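PDB 2R79: periplasmic binding protein from Pseudomonas aeruginosa, which binds heme in the periplasm and probably delivers it to a membrane transporter for uptake. Local coordinates for residues Q77-G80 / R84-T87; G153-A158 / A212-Q217; N169-R174 / D250-L255. All coordinates share one frame; numbering follows the deposited sequence.

Contact 1 of 3, residues Q77-G80 / R84-T87; sequences QLEG and RVET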
ATOM      1  N   GLN A  77     -26.670  25.711 -28.026  1.00 66.16           N
ATOM      2  CA  GLN A  77     -26.687  24.762 -29.131  1.00 65.85           C
ATOM      3  C   GLN A  77     -27.185  23.410 -28.633  1.00 64.97           C
ATOM      4  O   GLN A  77     -27.792  22.649 -29.388  1.00 64.90           O
ATOM      5  CB  GLN A  77     -25.295  24.618 -29.762  1.00 66.67           C
ATOM      6  CG  GLN A  77     -24.250  23.928 -28.900  1.00 68.90           C
ATOM      7  CD  GLN A  77     -22.952  23.660 -29.659  1.00 69.73           C
ATOM      8  OE1 GLN A  77     -22.944  22.960 -30.676  1.00 68.93           O
ATOM      9  NE2 GLN A  77     -21.849  24.216 -29.164  1.00 70.42           N
ATOM     10  N   LEU A  78     -26.936  23.120 -27.357  1.00 63.71           N
ATOM     11  CA  LEU A  78     -27.385  21.862 -26.774  1.00 62.98           C
ATOM     12  C   LEU A  78     -28.903  21.844 -26.687  1.00 62.61           C
ATOM     13  O   LEU A  78     -29.545  20.853 -27.039  1.00 62.05           O
ATOM     14  CB  LEU A  78     -26.790  21.662 -25.375  1.00 62.21           C
ATOM     15  CG  LEU A  78     -25.313  21.279 -25.288  1.00 61.18           C
ATOM     16  CD1 LEU A  78     -24.947  20.989 -23.843  1.00 59.83           C
ATOM     17  CD2 LEU A  78     -25.051  20.058 -26.149  1.00 60.52           C
ATOM     18  N   GLU A  79     -29.475  22.944 -26.210  1.00 62.87           N
ATOM     19  CA  GLU A  79     -30.923  23.044 -26.095  1.00 63.52           C
ATOM     20  C   GLU A  79     -31.522  22.917 -27.489  1.00 63.15           C
ATOM     21  O   GLU A  79     -32.532  22.239 -27.682  1.00 63.09           O
ATOM     22  CB  GLU A  79     -31.320  24.383 -25.461  1.00 63.86           C
ATOM     23  CG  GLU A  79     -30.898  24.522 -23.999  1.00 65.77           C
ATOM     24  CD  GLU A  79     -31.307  25.850 -23.375  1.00 66.30           C
ATOM     25  OE1 GLU A  79     -30.801  26.903 -23.819  1.00 66.79           O
ATOM     26  OE2 GLU A  79     -32.136  25.838 -22.438  1.00 65.58           O
ATOM     27  N   GLY A  80     -30.880  23.560 -28.460  1.00 62.40           N
ATOM     28  CA  GLY A  80     -31.362  23.505 -29.827  1.00 62.44           C
ATOM     29  C   GLY A  80     -31.294  22.110 -30.419  1.00 62.23           C
ATOM     30  O   GLY A  80     -31.980  21.803 -31.397  1.00 61.83           O
ATOM     31  N   ARG A  84     -32.567  18.333 -22.917  1.00 46.62           N
ATOM     32  CA  ARG A  84     -33.236  19.008 -21.813  1.00 43.75           C
ATOM     33  C   ARG A  84     -32.182  19.529 -20.832  1.00 43.17           C
ATOM     34  O   ARG A  84     -31.528  18.748 -20.136  1.00 42.93           O
ATOM     35  CB  ARG A  84     -34.175  18.039 -21.102  1.00 42.04           C
ATOM     36  CG  ARG A  84     -34.852  18.621 -19.883  1.00 42.15           C
ATOM     37  CD  ARG A  84     -35.692  17.573 -19.185  1.00 43.36           C
ATOM     38  NE  ARG A  84     -36.263  18.072 -17.940  1.00 44.45           N
ATOM     39  CZ  ARG A  84     -37.042  17.351 -17.140  1.00 46.24           C
ATOM     40  NH1 ARG A  84     -37.342  16.099 -17.460  1.00 46.53           N
ATOM     41  NH2 ARG A  84     -37.514  17.877 -16.018  1.00 48.22           N
ATOM     42  N   VAL A  85     -32.017  20.847 -20.783  1.00 41.45           N
ATOM     43  CA  VAL A  85     -31.033  21.463 -19.897  1.00 40.11           C
ATOM     44  C   VAL A  85     -31.670  22.121 -18.678  1.00 41.16           C
ATOM     45  O   VAL A  85     -32.452  23.064 -18.807  1.00 41.39           O
ATOM     46  CB  VAL A  85     -30.202  22.526 -20.646  1.00 37.11           C
ATOM     47  CG1 VAL A  85     -29.274  23.242 -19.683  1.00 35.27           C
ATOM     48  CG2 VAL A  85     -29.404  21.867 -21.749  1.00 36.04           C
ATOM     49  N   GLU A  86     -31.328  21.619 -17.496  1.00 41.52           N
ATOM     50  CA  GLU A  86     -31.852  22.156 -16.247  1.00 43.41           C
ATOM     51  C   GLU A  86     -30.758  22.915 -15.507  1.00 43.96           C
ATOM     52  O   GLU A  86     -29.600  22.496 -15.491  1.00 45.23           O
ATOM     53  CB  GLU A  86     -32.360  21.029 -15.350  1.00 45.07           C
ATOM     54  CG  GLU A  86     -33.542  20.254 -15.890  1.00 49.43           C
ATOM     55  CD  GLU A  86     -34.783  21.105 -16.042  1.00 51.64           C
ATOM     56  OE1 GLU A  86     -35.093  21.878 -15.111  1.00 52.69           O
ATOM     57  OE2 GLU A  86     -35.459  20.988 -17.087  1.00 53.85           O
ATOM     58  N   THR A  87     -31.124  24.028 -14.888  1.00 43.31           N
ATOM     59  CA  THR A  87     -30.151  24.812 -14.148  1.00 42.48           C
ATOM     60  C   THR A  87     -30.560  24.921 -12.692  1.00 42.29           C
ATOM     61  O   THR A  87     -31.579  25.522 -12.368  1.00 43.30           O
ATOM     62  CB  THR A  87     -30.009  26.229 -14.728  1.00 42.58           C
ATOM     63  OG1 THR A  87     -29.535  26.144 -16.079  1.00 42.84           O
ATOM     64  CG2 THR A  87     -29.019  27.046 -13.900  1.00 41.95           C
TER

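Contact 2 of 3, residues G153-A158 / A212-Q217; sequences GQLLVA and AALLKQ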
ATOM      1  N   GLY A 153      -0.727  28.976  -6.861  1.00 26.74           N
ATOM      2  CA  GLY A 153      -0.728  30.321  -7.411  1.00 27.19           C
ATOM      3  C   GLY A 153      -2.120  30.805  -7.748  1.00 27.78           C
ATOM      4  O   GLY A 153      -3.106  30.120  -7.462  1.00 25.93           O
ATOM      5  N   GLN A 154      -2.202  31.993  -8.339  1.00 29.48           N
ATOM      6  CA  GLN A 154      -3.483  32.571  -8.750  1.00 29.39           C
ATOM      7  C   GLN A 154      -4.517  32.517  -7.631  1.00 27.19           C
ATOM      8  O   GLN A 154      -5.680  32.181  -7.859  1.00 25.37           O
ATOM      9  CB  GLN A 154      -4.007  31.817  -9.972  1.00 30.95           C
ATOM     10  CG  GLN A 154      -3.132  31.952 -11.209  1.00 36.22           C
ATOM     11  CD  GLN A 154      -3.424  30.884 -12.249  1.00 39.93           C
ATOM     12  OE1 GLN A 154      -4.583  30.549 -12.513  1.00 40.10           O
ATOM     13  NE2 GLN A 154      -2.369  30.346 -12.852  1.00 43.34           N
ATOM     14  N   LEU A 155      -4.085  32.860  -6.426  1.00 26.13           N
ATOM     15  CA  LEU A 155      -4.951  32.828  -5.258  1.00 26.06           C
ATOM     16  C   LEU A 155      -6.224  33.649  -5.320  1.00 26.77           C
ATOM     17  O   LEU A 155      -6.205  34.828  -5.673  1.00 28.81           O
ATOM     18  CB  LEU A 155      -4.175  33.267  -4.018  1.00 26.02           C
ATOM     19  CG  LEU A 155      -3.076  32.348  -3.501  1.00 25.43           C
ATOM     20  CD1 LEU A 155      -2.629  32.846  -2.129  1.00 23.62           C
ATOM     21  CD2 LEU A 155      -3.607  30.929  -3.390  1.00 23.98           C
ATOM     22  N   LEU A 156      -7.334  33.010  -4.972  1.00 24.90           N
ATOM     23  CA  LEU A 156      -8.623  33.681  -4.907  1.00 24.45           C
ATOM     24  C   LEU A 156      -9.069  33.559  -3.444  1.00 22.73           C
ATOM     25  O   LEU A 156      -9.079  32.463  -2.881  1.00 23.66           O
ATOM     26  CB  LEU A 156      -9.650  33.010  -5.829  1.00 23.33           C
ATOM     27  CG  LEU A 156      -9.559  33.227  -7.344  1.00 25.56           C
ATOM     28  CD1 LEU A 156     -10.705  32.488  -8.025  1.00 20.61           C
ATOM     29  CD2 LEU A 156      -9.632  34.724  -7.672  1.00 23.86           C
ATOM     30  N   VAL A 157      -9.402  34.682  -2.821  1.00 21.07           N
ATOM     31  CA  VAL A 157      -9.840  34.665  -1.436  1.00 18.15           C
ATOM     32  C   VAL A 157     -11.354  34.609  -1.376  1.00 18.51           C
ATOM     33  O   VAL A 157     -12.035  35.366  -2.067  1.00 19.44           O
ATOM     34  CB  VAL A 157      -9.365  35.922  -0.678  1.00 18.39           C
ATOM     35  CG1 VAL A 157      -9.869  35.886   0.760  1.00 14.67           C
ATOM     36  CG2 VAL A 157      -7.854  35.997  -0.708  1.00 16.04           C
ATOM     37  N   ALA A 158     -11.880  33.712  -0.546  1.00 18.45           N
ATOM     38  CA  ALA A 158     -13.326  33.565  -0.394  1.00 17.27           C
ATOM     39  C   ALA A 158     -13.912  34.676   0.463  1.00 17.97           C
ATOM     40  O   ALA A 158     -13.691  34.738   1.674  1.00 16.87           O
ATOM     41  CB  ALA A 158     -13.665  32.204   0.224  1.00 16.20           C
ATOM     42  N   ALA A 212       3.663  23.592   0.467  1.00 23.55           N
ATOM     43  CA  ALA A 212       4.940  24.040  -0.056  1.00 24.91           C
ATOM     44  C   ALA A 212       4.746  25.002  -1.219  1.00 26.34           C
ATOM     45  O   ALA A 212       5.393  26.043  -1.274  1.00 28.25           O
ATOM     46  CB  ALA A 212       5.779  22.843  -0.492  1.00 23.81           C
ATOM     47  N   ALA A 213       3.857  24.656  -2.146  1.00 25.54           N
ATOM     48  CA  ALA A 213       3.605  25.520  -3.288  1.00 26.22           C
ATOM     49  C   ALA A 213       3.054  26.862  -2.823  1.00 26.85           C
ATOM     50  O   ALA A 213       3.442  27.917  -3.321  1.00 28.13           O
ATOM     51  CB  ALA A 213       2.632  24.863  -4.232  1.00 25.74           C
ATOM     52  N   LEU A 214       2.153  26.819  -1.854  1.00 26.67           N
ATOM     53  CA  LEU A 214       1.554  28.034  -1.332  1.00 26.54           C
ATOM     54  C   LEU A 214       2.621  28.984  -0.796  1.00 26.93           C
ATOM     55  O   LEU A 214       2.597  30.183  -1.071  1.00 26.71           O
ATOM     56  CB  LEU A 214       0.573  27.692  -0.212  1.00 25.58           C
ATOM     57  CG  LEU A 214      -0.200  28.864   0.393  1.00 26.38           C
ATOM     58  CD1 LEU A 214      -1.257  29.328  -0.591  1.00 25.29           C
ATOM     59  CD2 LEU A 214      -0.845  28.435   1.699  1.00 26.24           C
ATOM     60  N   LEU A 215       3.558  28.438  -0.028  1.00 26.90           N
ATOM     61  CA  LEU A 215       4.614  29.243   0.566  1.00 26.57           C
ATOM     62  C   LEU A 215       5.617  29.736  -0.466  1.00 28.52           C
ATOM     63  O   LEU A 215       6.138  30.851  -0.350  1.00 28.42           O
ATOM     64  CB  LEU A 215       5.307  28.443   1.663  1.00 24.71           C
ATOM     65  CG  LEU A 215       4.373  28.200   2.859  1.00 24.04           C
ATOM     66  CD1 LEU A 215       4.864  27.049   3.715  1.00 21.54           C
ATOM     67  CD2 LEU A 215       4.281  29.479   3.673  1.00 23.01           C
ATOM     68  N   LYS A 216       5.883  28.914  -1.480  1.00 27.53           N
ATOM     69  CA  LYS A 216       6.810  29.302  -2.528  1.00 27.79           C
ATOM     70  C   LYS A 216       6.320  30.545  -3.236  1.00 28.63           C
ATOM     71  O   LYS A 216       7.059  31.515  -3.398  1.00 29.49           O
ATOM     72  CB  LYS A 216       6.959  28.200  -3.563  1.00 28.05           C
ATOM     73  CG  LYS A 216       7.972  27.163  -3.218  1.00 30.80           C
ATOM     74  CD  LYS A 216       8.215  26.274  -4.409  1.00 33.49           C
ATOM     75  CE  LYS A 216       9.321  25.282  -4.131  1.00 33.95           C
ATOM     76  NZ  LYS A 216       9.720  24.619  -5.395  1.00 36.29           N
ATOM     77  N   GLN A 217       5.059  30.512  -3.651  1.00 28.98           N
ATOM     78  CA  GLN A 217       4.471  31.622  -4.379  1.00 30.81           C
ATOM     79  C   GLN A 217       3.932  32.765  -3.533  1.00 30.74           C
ATOM     80  O   GLN A 217       3.616  33.821  -4.064  1.00 31.88           O
ATOM     81  CB  GLN A 217       3.378  31.088  -5.306  1.00 31.89           C
ATOM     82  CG  GLN A 217       3.909  30.011  -6.237  1.00 34.83           C
ATOM     83  CD  GLN A 217       2.952  29.661  -7.351  1.00 37.00           C
ATOM     84  OE1 GLN A 217       2.502  30.534  -8.092  1.00 38.18           O
ATOM     85  NE2 GLN A 217       2.644  28.374  -7.488  1.00 37.08           N
TER

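Contact 3 of 3, residues N169-R174 / D250-L255; sequences NRAGAR and DGLAAL. With SO4 (sulfate ion), chain C.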
ATOM      1  N   ASN A 169     -17.994  29.911   8.266  1.00 17.42           N
ATOM      2  CA  ASN A 169     -18.966  30.286   9.284  1.00 19.90           C
ATOM      3  C   ASN A 169     -19.580  29.074   9.962  1.00 18.61           C
ATOM      4  O   ASN A 169     -19.638  29.004  11.186  1.00 18.66           O
ATOM      5  CB  ASN A 169     -20.073  31.160   8.685  1.00 24.04           C
ATOM      6  CG  ASN A 169     -19.584  32.561   8.344  1.00 33.20           C
ATOM      7  OD1 ASN A 169     -18.987  33.242   9.184  1.00 36.05           O
ATOM      8  ND2 ASN A 169     -19.835  33.000   7.111  1.00 35.99           N
ATOM      9  N   ARG A 170     -20.025  28.109   9.166  1.00 18.05           N
ATOM     10  CA  ARG A 170     -20.637  26.915   9.718  1.00 16.77           C
ATOM     11  C   ARG A 170     -19.676  26.088  10.550  1.00 16.98           C
ATOM     12  O   ARG A 170     -20.112  25.298  11.380  1.00 19.25           O
ATOM     13  CB  ARG A 170     -21.225  26.067   8.597  1.00 17.08           C
ATOM     14  CG  ARG A 170     -22.440  26.700   7.942  1.00 17.09           C
ATOM     15  CD  ARG A 170     -23.644  26.582   8.832  1.00 15.03           C
ATOM     16  NE  ARG A 170     -24.835  27.141   8.210  1.00 19.65           N
ATOM     17  CZ  ARG A 170     -26.072  26.892   8.631  1.00 23.02           C
ATOM     18  NH1 ARG A 170     -26.273  26.089   9.672  1.00 20.12           N
ATOM     19  NH2 ARG A 170     -27.111  27.443   8.018  1.00 20.02           N
ATOM     20  N   ALA A 171     -18.376  26.266  10.344  1.00 16.13           N
ATOM     21  CA  ALA A 171     -17.387  25.517  11.118  1.00 15.58           C
ATOM     22  C   ALA A 171     -16.948  26.272  12.373  1.00 15.38           C
ATOM     23  O   ALA A 171     -16.055  25.831  13.087  1.00 16.05           O
ATOM     24  CB  ALA A 171     -16.171  25.171  10.251  1.00 11.92           C
ATOM     25  N   GLY A 172     -17.568  27.419  12.633  1.00 17.03           N
ATOM     26  CA  GLY A 172     -17.230  28.184  13.824  1.00 17.32           C
ATOM     27  C   GLY A 172     -16.134  29.234  13.715  1.00 18.29           C
ATOM     28  O   GLY A 172     -15.663  29.734  14.729  1.00 20.14           O
ATOM     29  N   ALA A 173     -15.726  29.587  12.502  1.00 17.82           N
ATOM     30  CA  ALA A 173     -14.673  30.585  12.329  1.00 17.83           C
ATOM     31  C   ALA A 173     -15.245  31.910  11.853  1.00 17.93           C
ATOM     32  O   ALA A 173     -16.407  31.981  11.454  1.00 15.91           O
ATOM     33  CB  ALA A 173     -13.640  30.083  11.329  1.00 15.80           C
ATOM     34  N   ARG A 174     -14.422  32.956  11.916  1.00 19.66           N
ATOM     35  CA  ARG A 174     -14.805  34.296  11.450  1.00 20.46           C
ATOM     36  C   ARG A 174     -14.027  34.561  10.170  1.00 19.61           C
ATOM     37  O   ARG A 174     -12.793  34.579  10.187  1.00 20.25           O
ATOM     38  CB  ARG A 174     -14.419  35.370  12.472  1.00 23.47           C
ATOM     39  CG  ARG A 174     -15.184  35.318  13.786  1.00 32.80           C
ATOM     40  CD  ARG A 174     -16.382  36.247  13.789  1.00 35.80           C
ATOM     41  NE  ARG A 174     -16.942  36.376  15.132  1.00 43.11           N
ATOM     42  CZ  ARG A 174     -17.808  35.525  15.682  1.00 45.90           C
ATOM     43  NH1 ARG A 174     -18.233  34.464  15.004  1.00 47.58           N
ATOM     44  NH2 ARG A 174     -18.241  35.731  16.920  1.00 46.08           N
ATOM     45  N   ASP A 250     -19.532  16.350   7.068  1.00 23.89           N
ATOM     46  CA  ASP A 250     -18.332  15.673   7.549  1.00 23.57           C
ATOM     47  C   ASP A 250     -17.170  16.648   7.466  1.00 21.93           C
ATOM     48  O   ASP A 250     -16.286  16.641   8.316  1.00 21.82           O
ATOM     49  CB  ASP A 250     -18.018  14.429   6.717  1.00 26.51           C
ATOM     50  CG  ASP A 250     -19.063  13.340   6.879  1.00 32.60           C
ATOM     51  OD1 ASP A 250     -19.355  12.950   8.031  1.00 33.02           O
ATOM     52  OD2 ASP A 250     -19.591  12.866   5.850  1.00 38.01           O
ATOM     53  N   GLY A 251     -17.190  17.494   6.438  1.00 20.31           N
ATOM     54  CA  GLY A 251     -16.144  18.485   6.262  1.00 20.95           C
ATOM     55  C   GLY A 251     -16.149  19.497   7.396  1.00 19.92           C
ATOM     56  O   GLY A 251     -15.096  19.874   7.904  1.00 22.69           O
ATOM     57  N   LEU A 252     -17.338  19.931   7.802  1.00 18.20           N
ATOM     58  CA  LEU A 252     -17.467  20.886   8.896  1.00 17.42           C
ATOM     59  C   LEU A 252     -16.954  20.302  10.212  1.00 17.50           C
ATOM     60  O   LEU A 252     -16.371  21.021  11.035  1.00 17.69           O
ATOM     61  CB  LEU A 252     -18.930  21.312   9.065  1.00 15.48           C
ATOM     62  CG  LEU A 252     -19.599  22.056   7.902  1.00 13.69           C
ATOM     63  CD1 LEU A 252     -21.044  22.313   8.246  1.00 11.53           C
ATOM     64  CD2 LEU A 252     -18.891  23.369   7.625  1.00 11.43           C
ATOM     65  N   ALA A 253     -17.157  19.001  10.409  1.00 17.06           N
ATOM     66  CA  ALA A 253     -16.719  18.350  11.643  1.00 17.63           C
ATOM     67  C   ALA A 253     -15.209  18.376  11.764  1.00 17.90           C
ATOM     68  O   ALA A 253     -14.668  18.600  12.840  1.00 19.07           O
ATOM     69  CB  ALA A 253     -17.219  16.906  11.695  1.00 19.00           C
ATOM     70  N   ALA A 254     -14.530  18.142  10.651  1.00 18.64           N
ATOM     71  CA  ALA A 254     -13.078  18.145  10.639  1.00 19.85           C
ATOM     72  C   ALA A 254     -12.553  19.565  10.850  1.00 21.07           C
ATOM     73  O   ALA A 254     -11.672  19.784  11.681  1.00 23.81           O
ATOM     74  CB  ALA A 254     -12.570  17.577   9.320  1.00 19.68           C
ATOM     75  N   LEU A 255     -13.096  20.530  10.111  1.00 19.36           N
ATOM     76  CA  LEU A 255     -12.660  21.918  10.254  1.00 20.88           C
ATOM     77  C   LEU A 255     -12.891  22.482  11.652  1.00 20.81           C
ATOM     78  O   LEU A 255     -11.991  23.088  12.236  1.00 21.35           O
ATOM     79  CB  LEU A 255     -13.368  22.821   9.237  1.00 19.59           C
ATOM     80  CG  LEU A 255     -12.778  22.862   7.832  1.00 23.59           C
ATOM     81  CD1 LEU A 255     -13.703  23.629   6.921  1.00 23.86           C
ATOM     82  CD2 LEU A 255     -11.400  23.510   7.867  1.00 21.36           C
TER
HETATM   83  S   SO4 C 910     -27.792  29.785   5.175  1.00 64.31           S
HETATM   84  O1  SO4 C 910     -29.239  30.028   4.867  1.00 64.66           O
HETATM   85  O2  SO4 C 910     -26.912  30.875   4.624  1.00 65.47           O
HETATM   86  O3  SO4 C 910     -27.685  29.715   6.665  1.00 66.72           O
HETATM   87  O4  SO4 C 910     -27.329  28.469   4.637  1.00 62.63           O

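Contact 1 of 3, residues Q77-G80 / R84-T87
Where helix 72-80 passes strand 85-87, Glu79 and Val85 meet; the backbones come nearest at Glu79 and Arg84, whose CA atoms are 6.3 Å apart. Only three residues separate the two segments. This is the second half of a beta-alpha-beta unit: strand 62-65 leads into the helix, and strand 85-87 then pairs in parallel with strand 62-65 as the outermost strand on that side of a four-stranded sheet.

Val85 is the strand residue whose side chain is directed at the helix. Its CG1 lies anti to the backbone N (chi1 175°), which sets CG2 anti to the carbonyl carbon and next to the helix. There CG2 meets Glu79 CG at 3.8 Å, with Val85 CB a little farther from the same methylene, and the two side chains cross at about a right angle. Beta-branched valine suits an extended strand and presents a compact apolar surface to the helix. Glutamate suits its exposed site because its aliphatic part gives the apolar touch while the chain, extended beyond CG, carries the carboxylate onward. Leu78 is directed at the strand too, but its CB stays 4.5 Å from Val85 CG2, a looser apolar contact; this buried leucine also packs on Leu63 and on Val55 and Leu56 of helix 52-56.

On the strand's other face, Arg84 and Glu86 form a salt bridge, and the arginine makes a cation-pi contact with Trp107. Arg84 NE reaches Glu86 OE2 at 3.1 Å, the hydrogen bond nearly straight (N-H...O 176°), with the oxygen in the guanidinium plane but met from above the carboxylate plane.

Contact 2 of 3, residues G153-A158 / A212-Q217
Leu214 and Gln217, one turn apart near the end of helix 207-217, touch Leu155 and Gly153 respectively, and no hydrogen bond links the two segments. Ala213, ahead of them, lies buried against Leu205, and its small methyl also packs on Thr280 of the second subunit.

Leu214 comes next. Its CG stands anti to the backbone N (chi1 -177°), which carries CD1 out to the strand, where it faces both methyls of Leu155, 4.0 Å from CD2 and 4.1 Å from CD1. The two leucines cross at about a right angle; leucine suits both places, being apolar and long enough to reach across.

Lys216 serves the assembly instead: its NZ forms a salt bridge with Asp278 of the second subunit and is hydrogen-bonded to two carbonyl oxygens there.

At Gln217 the side chain, extended beyond CG, lays its amide alongside the backbone of Gly153, with OE1 3.3 Å from Gly153 CA. Gln217 NE2 and Gly153 N, 3.5 Å apart, are both donors and do not bond. Glycine fits this place well, because a CB here would clash with OE1. The arrangement sets the C-terminal turn of a helix against the residues either side of the corner at Gln154, in the antiparallel beta hairpin 143-150/155-158 of a periplasmic binding protein's mixed sheet, with Gly153 about 10 Å from heme.

Contact 3 of 3, residues N169-R174 / D250-L255
With CG anti to the carbonyl carbon (chi1 -63°), Leu252 extends its isobutyl group from helix 248-259 toward the end of helix 163-170, where it meets Arg170 and Ala171. Arg170 has a similar first torsion but bends at chi2 (-75°), which turns its guanidinium away while CB remains against the leucine. Leu252 CD2 lies 3.7 Å from Arg170 CB, and CD1 is nearly as close, so both methyls face one methylene. CD2 also reaches Ala171, 4.2 Å from its CB.

The backbones come nearest here, with the CA atoms of Ala171 and Leu252 5.1 Å apart. Alanine suits such a close approach: its methyl, directed at the helix, rests 3.8 Å from Leu255 CB, one turn beyond Leu252. Leucines at these two positions present apolar groups on the same side of their helix, and Leu252 continues the packing onto Leu125 and Gln128 of helix 111-135.

Helix 163-170 is closed by a Schellman motif. Gly172 takes a positive phi, a conformation in which a CB would press on the preceding carbonyl oxygen, and its N bonds back to Asn169 O at 3.0 Å. Its own carbonyl is held by Tyr260 OH. From this turn the chain enters strand 174-175, where Arg174 bonds through its backbone to Val144.

Beyond its aliphatic root, Arg170 hydrogen-bonds to a sulfate ion, probably taken from the crystallisation liquor. Arg170 NH2 donates to sulfate O3 at 2.7 Å, although the bond is bent (N-H...O 135°); the sulfur lies at the guanidinium edge and in its plane, and Trp166 NE1 and Leu94 N bind the same anion.

How the contacts relate
Contact 1 stands apart from the other two: its centre is 36 Å from each of theirs, and it lies on the opposite side of the chain's centre from contact 3. Contacts 2 and 3 are closer neighbours, 21 Å between centres and about 8 Å between nearest atoms, without touching. Strand 155-158 of contact 2 is followed in the chain by helix 163-170 of contact 3, and their segments alternate along the sequence. Contact 2 lies near the annotated heme site without belonging to it: Gly153 is about 9 Å from the side chain of the heme-binding Arg203. In contacts 1 and 3, the side chains of Leu78 and Leu255 are about 11 and 13 Å from a bound heme.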